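Local coordinates for protein homoserine O-acetyltransferase (Bacillus anthracis str. 'Ames Ancestor', PDB 3I1I) that probably transfers the acetyl group of acetyl-CoA to the hydroxyl of homoserine, using an alpha/beta-hydrolase fold, at residues 15-20 with 25-30; 108-113 with 117-122; 321-326 with 342-347; 332-335 with 339-342. One frame throughout, in Å; residues are numbered along the deposited sequence. Where two conformers were deposited one is given.

The four contacts join strands, loops and a helix of one alpha/beta-hydrolase fold. Interactions 1 and 4 lie on the same mixed sheet, with their centres 34 Å apart: interaction 1 includes one outermost strand within the chain, 10-18, and interaction 4 the other, 340-342. Interaction 2 belongs to the loop beyond strand 87-91 and touches interaction 1, where Tyr-120 OH packs 3.5 Å from Ile-25 CB. Interactions 3 and 4 share helix 324-335 and Val-342, their centres being 14 Å apart. Of the four, interaction 3 is the one placed near the probable catalytic triad of Ser-155, His-351 and Asp-318, though without touching it. Interactions 2 and 3 are separate, with nearest atoms about 21 Å apart.

Interaction 1: 15-20 with 25-30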
loop_
_atom_site.group_PDB
_atom_site.type_symbol
_atom_site.label_atom_id
_atom_site.label_comp_id
_atom_site.label_asym_id
_atom_site.label_seq_id
_atom_site.Cartn_x
_atom_site.Cartn_y
_atom_site.Cartn_z
ATOM N N LYS A 15 -30.414 -15.423 17.230
ATOM C CA LYS A 15 -29.820 -16.349 18.166
ATOM C C LYS A 15 -28.836 -17.231 17.423
ATOM O O LYS A 15 -27.811 -17.621 17.972
ATOM C CB LYS A 15 -30.895 -17.201 18.835
ATOM C CG LYS A 15 -31.672 -16.497 19.930
ATOM C CD LYS A 15 -32.750 -17.403 20.460
ATOM C CE LYS A 15 -33.408 -16.887 21.728
ATOM N NZ LYS A 15 -34.774 -17.513 21.845
ATOM N N GLU A 16 -29.190 -17.561 16.189
ATOM C CA GLU A 16 -28.291 -18.228 15.287
ATOM C C GLU A 16 -28.501 -17.694 13.879
ATOM O O GLU A 16 -29.634 -17.677 13.385
ATOM C CB GLU A 16 -28.548 -19.744 15.275
ATOM C CG GLU A 16 -28.262 -20.499 16.585
ATOM C CD GLU A 16 -26.833 -20.315 17.126
ATOM O OE1 GLU A 16 -25.907 -19.935 16.372
ATOM O OE2 GLU A 16 -26.654 -20.557 18.340
ATOM N N TYR A 17 -27.418 -17.267 13.234
ATOM C CA TYR A 17 -27.444 -16.945 11.828
ATOM C C TYR A 17 -26.419 -17.823 11.063
ATOM O O TYR A 17 -25.275 -17.983 11.475
ATOM C CB TYR A 17 -27.197 -15.444 11.606
ATOM C CG TYR A 17 -26.944 -15.140 10.157
ATOM C CD1 TYR A 17 -27.972 -15.210 9.236
ATOM C CD2 TYR A 17 -25.663 -14.880 9.697
ATOM C CE1 TYR A 17 -27.744 -14.977 7.898
ATOM C CE2 TYR A 17 -25.415 -14.658 8.354
ATOM C CZ TYR A 17 -26.456 -14.705 7.455
ATOM O OH TYR A 17 -26.226 -14.522 6.113
ATOM N N THR A 18 -26.836 -18.397 9.944
ATOM C CA THR A 18 -25.922 -19.164 9.116
ATOM C C THR A 18 -25.383 -18.331 7.958
ATOM O O THR A 18 -26.124 -17.875 7.087
ATOM C CB THR A 18 -26.587 -20.443 8.599
ATOM O OG1 THR A 18 -26.998 -21.225 9.734
ATOM C CG2 THR A 18 -25.613 -21.257 7.713
ATOM N N PHE A 19 -24.076 -18.137 7.970
ATOM C CA PHE A 19 -23.386 -17.351 6.948
ATOM C C PHE A 19 -23.345 -18.138 5.628
ATOM O O PHE A 19 -23.484 -19.401 5.600
ATOM C CB PHE A 19 -21.949 -17.027 7.402
ATOM C CG PHE A 19 -21.854 -15.958 8.452
ATOM C CD1 PHE A 19 -21.269 -14.744 8.157
ATOM C CD2 PHE A 19 -22.339 -16.169 9.745
ATOM C CE1 PHE A 19 -21.159 -13.741 9.135
ATOM C CE2 PHE A 19 -22.230 -15.176 10.742
ATOM C CZ PHE A 19 -21.655 -13.954 10.425
ATOM N N GLU A 20 -23.114 -17.405 4.544
ATOM C CA GLU A 20 -23.056 -17.999 3.219
ATOM C C GLU A 20 -22.000 -19.111 3.126
ATOM O O GLU A 20 -22.157 -20.062 2.361
ATOM C CB GLU A 20 -22.813 -16.909 2.172
ATOM C CG GLU A 20 -24.060 -16.008 1.939
ATOM C CD GLU A 20 -25.249 -16.781 1.318
ATOM O OE1 GLU A 20 -24.993 -17.704 0.498
ATOM O OE2 GLU A 20 -26.432 -16.463 1.640
ATOM N N ILE A 25 -23.407 -18.714 13.864
ATOM C CA ILE A 25 -23.127 -18.082 15.142
ATOM C C ILE A 25 -24.279 -17.124 15.457
ATOM O O ILE A 25 -25.046 -16.775 14.566
ATOM C CB ILE A 25 -21.747 -17.315 15.129
ATOM C CG1 ILE A 25 -21.709 -16.253 14.011
ATOM C CG2 ILE A 25 -20.589 -18.275 14.962
ATOM C CD1 ILE A 25 -20.700 -15.115 14.226
ATOM N N PRO A 26 -24.449 -16.753 16.731
ATOM C CA PRO A 26 -25.336 -15.631 17.058
ATOM C C PRO A 26 -24.799 -14.288 16.517
ATOM O O PRO A 26 -23.592 -14.020 16.569
ATOM C CB PRO A 26 -25.350 -15.600 18.613
ATOM C CG PRO A 26 -24.801 -16.909 19.059
ATOM C CD PRO A 26 -23.948 -17.450 17.937
ATOM N N VAL A 27 -25.715 -13.444 16.063
ATOM C CA VAL A 27 -25.373 -12.120 15.559
ATOM C C VAL A 27 -26.350 -11.074 16.099
ATOM O O VAL A 27 -27.485 -11.396 16.435
ATOM C CB VAL A 27 -25.440 -12.096 14.006
ATOM C CG1 VAL A 27 -24.451 -13.123 13.387
ATOM C CG2 VAL A 27 -26.816 -12.381 13.564
ATOM N N GLN A 28 -25.894 -9.830 16.164
ATOM C CA GLN A 28 -26.740 -8.677 16.463
ATOM C C GLN A 28 -26.431 -7.595 15.432
ATOM O O GLN A 28 -25.394 -7.616 14.793
ATOM C CB GLN A 28 -26.453 -8.128 17.849
ATOM C CG GLN A 28 -24.957 -7.853 18.069
ATOM C CD GLN A 28 -24.618 -7.209 19.407
ATOM O OE1 GLN A 28 -25.418 -7.218 20.335
ATOM N NE2 GLN A 28 -23.418 -6.612 19.488
HETATM N N MSE A 29 -27.329 -6.626 15.332
HETATM C CA MSE A 29 -27.281 -5.622 14.313
HETATM C C MSE A 29 -28.002 -4.374 14.795
HETATM O O MSE A 29 -29.197 -4.399 15.035
HETATM C CB MSE A 29 -27.954 -6.162 13.060
HETATM C CG MSE A 29 -27.754 -5.296 11.820
HETATM SE SE MSE A 29 -28.795 -6.006 10.325
HETATM C CE MSE A 29 -27.454 -6.076 9.002
ATOM N N GLY A 30 -27.292 -3.265 14.905
ATOM C CA GLY A 30 -27.958 -2.027 15.276
ATOM C C GLY A 30 -28.754 -1.498 14.117
ATOM O O GLY A 30 -28.460 -1.815 12.997
#
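A first torsion of 57° sets CG1 of Ile-25 between its own backbone N and carbonyl carbon, and Phe-19, with CG turned back beside its N (chi1 -75°), carries its ring across to meet it. Phe-19 CE2 then stands 3.5 Å from Ile-25 CG1, and CD1 of the isoleucine continues along the ring toward CZ. Val-27 and Phe-19 approach each other from opposite directions, Val-27 CG1 lying 4.0 Å from Phe-19 CE2. The other valine methyl, CG2, packs 3.7 Å from Tyr-17 CB. The tyrosine ring adds a further layer, placing CE2 above one face of the Phe-19 ring, near the rim.

The backbone supports this cluster through an antiparallel hydrogen-bonded pair, Tyr-17 with Ile-25. Tyr-17 N reaches Ile-25 O at 2.8 Å and almost straight (173°), while Ile-25 N returns a longer bond of 3.1 Å to Tyr-17 O. The two short strand segments run nearly at right angles, and the chain turns a corner at Lys-15. Pro-26, which has no N-H to offer, lies there with CB 3.2 Å from Lys-15 O; the pairing resumes beyond the corner, between Val-27 and Leu-14. Tyr-17 OH bonds Asp-131 of helix 129-142, and Lys-15 NZ crosses to Glu-307 O of the second subunit.

The hairpin of strands 10-18 and 24-34 thus divides its chemistry: two backbone bonds fix the pairing, while the carbon atoms of Tyr-17 pack together with Phe-19, Ile-25 and Val-27, Tyr-17 and Phe-19 also touching helix 129-142, without needing any polar bond among these side chains.

Interaction 2: 108-113 with 117-122; sequences GPKSIN and GDEYAM
Asn-113 lies over Tyr-120 in an irregular hairpin-like loop of the alpha/beta-hydrolase fold, between strand 87-91 and helix 129-142. The asparagine amide and the phenol ring are stacked, their planes only 8° apart, and Asn-113 CB makes a CH-pi contact 3.8 Å from the ring centroid. With CG anti to the backbone N (chi1 -179°), the amide extends past CB toward the CE1 side of the ring. A water donates to both Asn-113 OD1 and Tyr-120 OH, tying the ends of the pair, and Lys-115 N also binds OD1.

Lys-110 slants across Glu-119. Its NZ forms a 3.1 Å salt bridge with Glu-119 OE1, arriving on the syn side but 29° out of the carboxylate plane, and has a second partner in Gly-212 O. Ile-112 rests CG2 against the Gly-117 backbone, 3.5 Å from its C.

Between these side chains the two backbones are joined by four hydrogen bonds, among them Asn-113 N to Asp-118 O at 2.7 Å and Tyr-120 N to Ser-111 O at 3.0 Å. A type I turn runs from Gly-108 to Ser-111, and across it Gly-108 N donates to Ser-111 OG at 3.0 Å.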
loop_
_atom_site.group_PDB
_atom_site.type_symbol
_atom_site.label_atom_id
_atom_site.label_comp_id
_atom_site.label_asym_id
_atom_site.label_seq_id
_atom_site.Cartn_x
_atom_site.Cartn_y
_atom_site.Cartn_z
ATOM N N GLY A 108 -18.606 -9.112 15.047
ATOM C CA GLY A 108 -17.315 -9.119 14.376
ATOM C C GLY A 108 -16.196 -9.684 15.247
ATOM O O GLY A 108 -16.456 -10.310 16.293
ATOM N N PRO A 109 -14.938 -9.481 14.820
ATOM C CA PRO A 109 -13.810 -10.061 15.502
ATOM C C PRO A 109 -13.616 -9.577 16.931
ATOM O O PRO A 109 -12.971 -10.275 17.713
ATOM C CB PRO A 109 -12.602 -9.660 14.636
ATOM C CG PRO A 109 -13.142 -9.118 13.387
ATOM C CD PRO A 109 -14.541 -8.720 13.624
ATOM N N LYS A 110 -14.140 -8.404 17.272
ATOM C CA LYS A 110 -14.117 -7.975 18.661
ATOM C C LYS A 110 -15.183 -8.618 19.522
ATOM O O LYS A 110 -15.105 -8.517 20.759
ATOM C CB LYS A 110 -14.258 -6.459 18.793
ATOM C CG LYS A 110 -12.964 -5.666 18.639
ATOM C CD LYS A 110 -11.876 -6.061 19.687
ATOM C CE LYS A 110 -10.426 -5.824 19.159
ATOM N NZ LYS A 110 -9.350 -6.766 19.704
ATOM N N SER A 111 -16.187 -9.241 18.916
ATOM C CA SER A 111 -17.288 -9.806 19.682
ATOM C C SER A 111 -16.809 -11.032 20.460
ATOM O O SER A 111 -15.855 -11.715 20.049
ATOM C CB SER A 111 -18.472 -10.156 18.759
ATOM O OG SER A 111 -18.939 -8.997 18.068
ATOM N N ILE A 112 -17.458 -11.302 21.599
ATOM C CA ILE A 112 -17.125 -12.471 22.408
ATOM C C ILE A 112 -17.763 -13.706 21.786
ATOM O O ILE A 112 -18.945 -13.723 21.508
ATOM C CB ILE A 112 -17.656 -12.352 23.862
ATOM C CG1 ILE A 112 -17.166 -11.054 24.530
ATOM C CG2 ILE A 112 -17.285 -13.597 24.672
ATOM C CD1 ILE A 112 -15.650 -10.903 24.646
ATOM N N ASN A 113 -16.985 -14.752 21.577
ATOM C CA ASN A 113 -17.553 -16.033 21.180
ATOM C C ASN A 113 -18.216 -16.677 22.415
ATOM O O ASN A 113 -17.557 -16.874 23.424
ATOM C CB ASN A 113 -16.448 -16.909 20.645
ATOM C CG ASN A 113 -16.932 -18.240 20.194
ATOM O OD1 ASN A 113 -18.086 -18.623 20.413
ATOM N ND2 ASN A 113 -16.040 -18.980 19.569
ATOM N N GLY A 117 -15.983 -17.598 25.561
ATOM C CA GLY A 117 -15.768 -16.414 26.402
ATOM C C GLY A 117 -14.666 -15.490 25.912
ATOM O O GLY A 117 -14.433 -14.440 26.495
ATOM N N ASP A 118 -13.984 -15.882 24.837
ATOM C CA ASP A 118 -12.946 -15.061 24.224
ATOM C C ASP A 118 -13.456 -14.422 22.937
ATOM O O ASP A 118 -14.439 -14.882 22.320
ATOM C CB ASP A 118 -11.727 -15.917 23.875
ATOM C CG ASP A 118 -11.066 -16.548 25.105
ATOM O OD1 ASP A 118 -10.890 -15.842 26.125
ATOM O OD2 ASP A 118 -10.697 -17.748 25.035
ATOM N N GLU A 119 -12.752 -13.374 22.519
ATOM C CA GLU A 119 -13.037 -12.712 21.252
ATOM C C GLU A 119 -12.830 -13.682 20.119
ATOM O O GLU A 119 -11.971 -14.536 20.204
ATOM C CB GLU A 119 -12.150 -11.497 21.063
ATOM C CG GLU A 119 -12.632 -10.346 21.884
ATOM C CD GLU A 119 -11.689 -9.160 21.876
ATOM O OE1 GLU A 119 -10.606 -9.220 21.219
ATOM O OE2 GLU A 119 -12.062 -8.158 22.545
ATOM N N TYR A 120 -13.659 -13.567 19.088
ATOM C CA TYR A 120 -13.514 -14.369 17.882
ATOM C C TYR A 120 -12.142 -14.161 17.232
ATOM O O TYR A 120 -11.510 -15.117 16.773
ATOM C CB TYR A 120 -14.590 -13.992 16.862
ATOM C CG TYR A 120 -15.954 -14.583 17.130
ATOM C CD1 TYR A 120 -16.221 -15.905 16.817
ATOM C CD2 TYR A 120 -16.983 -13.823 17.655
ATOM C CE1 TYR A 120 -17.451 -16.462 17.046
ATOM C CE2 TYR A 120 -18.224 -14.376 17.885
ATOM C CZ TYR A 120 -18.446 -15.702 17.572
ATOM O OH TYR A 120 -19.670 -16.279 17.758
ATOM N N ALA A 121 -11.699 -12.907 17.184
ATOM C CA ALA A 121 -10.478 -12.562 16.483
ATOM C C ALA A 121 -10.513 -13.160 15.067
ATOM O O ALA A 121 -11.560 -13.124 14.417
ATOM C CB ALA A 121 -9.249 -13.013 17.296
HETATM N N MSE A 122 -9.408 -13.734 14.599
HETATM C CA MSE A 122 -9.355 -14.343 13.259
HETATM C C MSE A 122 -10.141 -15.646 13.127
HETATM O O MSE A 122 -10.264 -16.193 12.009
HETATM C CB MSE A 122 -7.912 -14.542 12.791
HETATM C CG MSE A 122 -7.116 -13.250 12.701
HETATM SE SE MSE A 122 -8.029 -11.793 11.719
HETATM C CE MSE A 122 -8.275 -12.712 10.020
HETATM O O HOH W 1 -19.571 -18.931 18.401
#

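Interaction 3: 321-326 with 342-347; sequences QPSRYN and VYEIES. With PO4 (phosphate ion), chain C.
Close to the probable catalytic triad, and a few residues beyond its presumed acid Asp-318, Ser-323 meets Glu-344 where helix 324-335 sets out on its crossover in the alpha/beta-hydrolase fold. The serine hydroxyl lies between its own N and carbonyl carbon (chi1 74°), which turns OG toward the chain following strand 340-342. OG donates to Glu-344 OE2 at 2.7 Å, on the syn side and 27° out of the carboxylate plane. Tyr-327 OH binds the other oxygen, OE1, so Ser-323 and Tyr-327 hold one carboxylate oxygen each.

The rest is van der Waals packing, Val-342 CG2 lying 3.9 Å from Asn-326 O and 4.4 Å from Asn-326 CB. The asparagine amide is engaged differently, with ND2 donating to Thr-180 O. Asn-326 N also bonds back to Ser-323 O.

Arg-324 leaves the backbone away from 342-347 and rests its CG over the centre of the Tyr-325 ring, while Tyr-325 OH bonds Glu-234 of the third subunit. A phosphate, probably from the crystallisation liquor, lies at the edge of the arginine guanidinium, where NH1 donates to its O2 at 2.8 Å (141°).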
loop_
_atom_site.group_PDB
_atom_site.type_symbol
_atom_site.label_atom_id
_atom_site.label_comp_id
_atom_site.label_asym_id
_atom_site.label_seq_id
_atom_site.Cartn_x
_atom_site.Cartn_y
_atom_site.Cartn_z
ATOM N N GLN A 321 -14.354 2.946 -8.252
ATOM C CA GLN A 321 -15.451 2.275 -8.903
ATOM C C GLN A 321 -15.666 2.858 -10.302
ATOM O O GLN A 321 -16.530 3.725 -10.507
ATOM C CB GLN A 321 -16.721 2.424 -8.051
ATOM C CG GLN A 321 -16.683 1.677 -6.682
ATOM C CD GLN A 321 -16.441 0.188 -6.828
ATOM O OE1 GLN A 321 -16.676 -0.414 -7.895
ATOM N NE2 GLN A 321 -15.912 -0.404 -5.792
ATOM N N PRO A 322 -14.871 2.387 -11.278
ATOM C CA PRO A 322 -14.955 2.917 -12.628
ATOM C C PRO A 322 -16.351 2.784 -13.198
ATOM O O PRO A 322 -16.990 1.736 -13.097
ATOM C CB PRO A 322 -13.977 2.043 -13.385
ATOM C CG PRO A 322 -12.985 1.629 -12.360
ATOM C CD PRO A 322 -13.794 1.397 -11.151
ATOM N N SER A 323 -16.844 3.834 -13.794
ATOM C CA SER A 323 -18.228 3.846 -14.166
ATOM C C SER A 323 -18.543 2.937 -15.370
ATOM O O SER A 323 -19.707 2.580 -15.605
ATOM C CB SER A 323 -18.657 5.279 -14.448
ATOM O OG SER A 323 -18.125 5.674 -15.668
ATOM N N ARG A 324 -17.542 2.539 -16.152
ATOM C CA ARG A 324 -17.893 1.732 -17.331
ATOM C C ARG A 324 -18.706 0.463 -16.975
ATOM O O ARG A 324 -19.515 0.025 -17.758
ATOM C CB ARG A 324 -16.679 1.353 -18.176
ATOM C CG ARG A 324 -15.773 0.398 -17.471
ATOM C CD ARG A 324 -14.496 0.180 -18.248
ATOM N NE ARG A 324 -14.741 -0.537 -19.483
ATOM C CZ ARG A 324 -13.978 -0.479 -20.575
ATOM N NH1 ARG A 324 -12.891 0.259 -20.629
ATOM N NH2 ARG A 324 -14.300 -1.203 -21.610
ATOM N N TYR A 325 -18.493 -0.122 -15.809
ATOM C CA TYR A 325 -19.209 -1.354 -15.474
ATOM C C TYR A 325 -20.646 -1.065 -15.063
ATOM O O TYR A 325 -21.467 -1.962 -15.114
ATOM C CB TYR A 325 -18.466 -2.151 -14.405
ATOM C CG TYR A 325 -17.016 -2.335 -14.764
ATOM C CD1 TYR A 325 -16.650 -3.145 -15.829
ATOM C CD2 TYR A 325 -16.018 -1.631 -14.088
ATOM C CE1 TYR A 325 -15.314 -3.281 -16.206
ATOM C CE2 TYR A 325 -14.677 -1.774 -14.429
ATOM C CZ TYR A 325 -14.323 -2.586 -15.493
ATOM O OH TYR A 325 -13.000 -2.710 -15.847
ATOM N N ASN A 326 -20.979 0.178 -14.687
ATOM C CA ASN A 326 -22.400 0.514 -14.487
ATOM C C ASN A 326 -23.134 0.453 -15.842
ATOM O O ASN A 326 -24.276 -0.063 -15.941
ATOM C CB ASN A 326 -22.588 1.891 -13.866
ATOM C CG ASN A 326 -22.300 1.953 -12.371
ATOM O OD1 ASN A 326 -22.844 2.831 -11.705
ATOM N ND2 ASN A 326 -21.476 1.058 -11.841
ATOM N N VAL A 342 -28.469 4.648 -16.088
ATOM C CA VAL A 342 -27.283 5.238 -15.476
ATOM C C VAL A 342 -27.500 6.743 -15.460
ATOM O O VAL A 342 -27.912 7.321 -16.445
ATOM C CB VAL A 342 -25.981 4.987 -16.280
ATOM C CG1 VAL A 342 -24.808 5.657 -15.571
ATOM C CG2 VAL A 342 -25.717 3.478 -16.483
ATOM N N TYR A 343 -27.257 7.364 -14.319
ATOM C CA TYR A 343 -27.189 8.803 -14.238
ATOM C C TYR A 343 -25.818 9.115 -13.669
ATOM O O TYR A 343 -25.564 8.895 -12.495
ATOM C CB TYR A 343 -28.285 9.287 -13.340
ATOM C CG TYR A 343 -28.389 10.775 -13.203
ATOM C CD1 TYR A 343 -29.043 11.537 -14.163
ATOM C CD2 TYR A 343 -27.867 11.425 -12.077
ATOM C CE1 TYR A 343 -29.154 12.907 -14.015
ATOM C CE2 TYR A 343 -27.975 12.770 -11.923
ATOM C CZ TYR A 343 -28.617 13.506 -12.882
ATOM O OH TYR A 343 -28.722 14.847 -12.707
ATOM N N GLU A 344 -24.923 9.550 -14.550
ATOM C CA GLU A 344 -23.512 9.783 -14.228
ATOM C C GLU A 344 -23.260 11.207 -13.782
ATOM O O GLU A 344 -23.601 12.148 -14.467
ATOM C CB GLU A 344 -22.617 9.469 -15.428
ATOM C CG GLU A 344 -21.146 9.551 -15.065
ATOM C CD GLU A 344 -20.246 8.826 -16.052
ATOM O OE1 GLU A 344 -20.462 8.968 -17.263
ATOM O OE2 GLU A 344 -19.311 8.119 -15.633
ATOM N N ILE A 345 -22.651 11.355 -12.625
ATOM C CA ILE A 345 -22.239 12.661 -12.153
ATOM C C ILE A 345 -20.740 12.891 -12.356
ATOM O O ILE A 345 -19.960 11.951 -12.578
ATOM C CB ILE A 345 -22.589 12.855 -10.653
ATOM C CG1 ILE A 345 -21.793 11.898 -9.752
ATOM C CG2 ILE A 345 -24.150 12.735 -10.427
ATOM C CD1 ILE A 345 -22.190 12.020 -8.273
ATOM N N GLU A 346 -20.363 14.158 -12.243
ATOM C CA GLU A 346 -18.973 14.609 -12.376
ATOM C C GLU A 346 -18.584 15.506 -11.231
ATOM O O GLU A 346 -19.312 16.394 -10.859
ATOM C CB GLU A 346 -18.788 15.373 -13.670
ATOM C CG GLU A 346 -19.300 14.589 -14.870
ATOM C CD GLU A 346 -18.566 14.884 -16.166
ATOM O OE1 GLU A 346 -17.305 15.049 -16.187
ATOM O OE2 GLU A 346 -19.275 14.913 -17.193
ATOM N N SER A 347 -17.408 15.284 -10.684
ATOM C CA SER A 347 -16.966 16.068 -9.574
ATOM C C SER A 347 -15.499 15.838 -9.299
ATOM O O SER A 347 -15.005 14.727 -9.438
ATOM C CB SER A 347 -17.786 15.699 -8.331
ATOM O OG SER A 347 -17.149 16.172 -7.185
HETATM P P PO4 C . -11.503 3.018 -18.382
HETATM O O1 PO4 C . -12.255 2.663 -17.120
HETATM O O2 PO4 C . -11.084 1.756 -19.099
HETATM O O3 PO4 C . -10.276 3.856 -18.085
HETATM O O4 PO4 C . -12.383 3.831 -19.303
#

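Interaction 4: 332-335 with 339-342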
loop_
_atom_site.group_PDB
_atom_site.type_symbol
_atom_site.label_atom_id
_atom_site.label_comp_id
_atom_site.label_asym_id
_atom_site.label_seq_id
_atom_site.Cartn_x
_atom_site.Cartn_y
_atom_site.Cartn_z
ATOM N N LEU A 332 -27.110 -4.841 -19.971
ATOM C CA LEU A 332 -27.603 -6.211 -19.844
ATOM C C LEU A 332 -29.043 -6.227 -19.351
ATOM O O LEU A 332 -29.886 -6.925 -19.897
ATOM C CB LEU A 332 -26.712 -7.061 -18.935
ATOM C CG LEU A 332 -25.295 -7.312 -19.468
ATOM C CD1 LEU A 332 -24.386 -7.934 -18.375
ATOM C CD2 LEU A 332 -25.307 -8.132 -20.780
ATOM N N LEU A 333 -29.348 -5.442 -18.341
ATOM C CA LEU A 333 -30.727 -5.391 -17.835
ATOM C C LEU A 333 -31.718 -4.909 -18.899
ATOM O O LEU A 333 -32.813 -5.451 -19.013
ATOM C CB LEU A 333 -30.827 -4.500 -16.595
ATOM C CG LEU A 333 -30.315 -5.085 -15.277
ATOM C CD1 LEU A 333 -30.053 -3.937 -14.262
ATOM C CD2 LEU A 333 -31.294 -6.205 -14.697
ATOM N N GLN A 334 -31.350 -3.904 -19.686
ATOM C CA GLN A 334 -32.244 -3.401 -20.732
ATOM C C GLN A 334 -32.486 -4.464 -21.786
ATOM O O GLN A 334 -33.598 -4.647 -22.218
ATOM C CB GLN A 334 -31.707 -2.134 -21.371
ATOM C CG GLN A 334 -31.785 -0.946 -20.450
ATOM C CD GLN A 334 -31.080 0.283 -20.976
ATOM O OE1 GLN A 334 -30.527 0.265 -22.055
ATOM N NE2 GLN A 334 -31.101 1.360 -20.208
ATOM N N LYS A 335 -31.466 -5.206 -22.173
ATOM C CA LYS A 335 -31.678 -6.259 -23.153
ATOM C C LYS A 335 -32.529 -7.418 -22.628
ATOM O O LYS A 335 -33.070 -8.171 -23.403
ATOM C CB LYS A 335 -30.361 -6.772 -23.682
ATOM C CG LYS A 335 -29.522 -5.629 -24.220
ATOM C CD LYS A 335 -28.968 -5.897 -25.557
ATOM C CE LYS A 335 -27.427 -5.992 -25.562
ATOM N NZ LYS A 335 -26.838 -4.661 -25.985
ATOM N N TYR A 339 -36.351 -2.234 -16.740
ATOM C CA TYR A 339 -36.149 -0.811 -16.612
ATOM C C TYR A 339 -34.856 -0.564 -15.811
ATOM O O TYR A 339 -34.747 -0.965 -14.621
ATOM C CB TYR A 339 -37.341 -0.111 -15.919
ATOM C CG TYR A 339 -37.199 1.399 -15.974
ATOM C CD1 TYR A 339 -37.827 2.151 -16.958
ATOM C CD2 TYR A 339 -36.344 2.052 -15.107
ATOM C CE1 TYR A 339 -37.641 3.561 -17.026
ATOM C CE2 TYR A 339 -36.153 3.425 -15.164
ATOM C CZ TYR A 339 -36.807 4.172 -16.110
ATOM O OH TYR A 339 -36.558 5.529 -16.128
ATOM N N ALA A 340 -33.906 0.118 -16.447
ATOM C CA ALA A 340 -32.609 0.354 -15.848
ATOM C C ALA A 340 -31.945 1.553 -16.507
ATOM O O ALA A 340 -32.043 1.710 -17.738
ATOM C CB ALA A 340 -31.730 -0.887 -15.967
ATOM N N GLU A 341 -31.322 2.422 -15.706
ATOM C CA GLU A 341 -30.648 3.613 -16.227
ATOM C C GLU A 341 -29.406 3.979 -15.418
ATOM O O GLU A 341 -29.296 3.637 -14.229
ATOM C CB GLU A 341 -31.609 4.818 -16.353
ATOM C CG GLU A 341 -32.276 5.309 -15.070
ATOM C CD GLU A 341 -33.230 6.560 -15.288
ATOM O OE1 GLU A 341 -32.800 7.582 -15.901
ATOM O OE2 GLU A 341 -34.407 6.501 -14.826
ATOM N N VAL A 342 -28.469 4.648 -16.088
ATOM C CA VAL A 342 -27.283 5.238 -15.476
ATOM C C VAL A 342 -27.500 6.743 -15.460
ATOM O O VAL A 342 -27.912 7.321 -16.445
ATOM C CB VAL A 342 -25.981 4.987 -16.280
ATOM C CG1 VAL A 342 -24.808 5.657 -15.571
ATOM C CG2 VAL A 342 -25.717 3.478 -16.483
#
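Ala-340, Gln-334 and Leu-333 carry this contact, in which the last turn of helix 324-335 closes onto the short strand 340-342. Ala-340 has the greatest share of buried surface, and its single methyl is met by both partners. Leu-333 presents CB at 3.8 Å from Ala-340 CB, and its CD1 reaches round to the same methyl at 3.9 Å. Gln-334 contributes the looser edge, its CG 4.5 Å from Ala-340 CB.

The polar half belongs to Gln-334. Its chain is extended beyond CG (chi2 172°), which carries the amide past the methyl to the backbone of the strand. There NE2 donates to Ala-340 O at 2.7 Å along a fairly straight line (162°). The oxygen lies in the plane of the glutamine amide, whereas NE2 stands 29° from the plane of the carbonyl. One strand residue is therefore held twice, by dispersion at its CB and by a hydrogen bond at its O.

This is the closing step of a beta-alpha-beta crossover: strand 340-342, outermost in the sheet within this chain, runs parallel to strand 309-313, and Leu-333 and Ala-340 both pack on Val-310 of that neighbour, while Leu-332 faces helix 299-304.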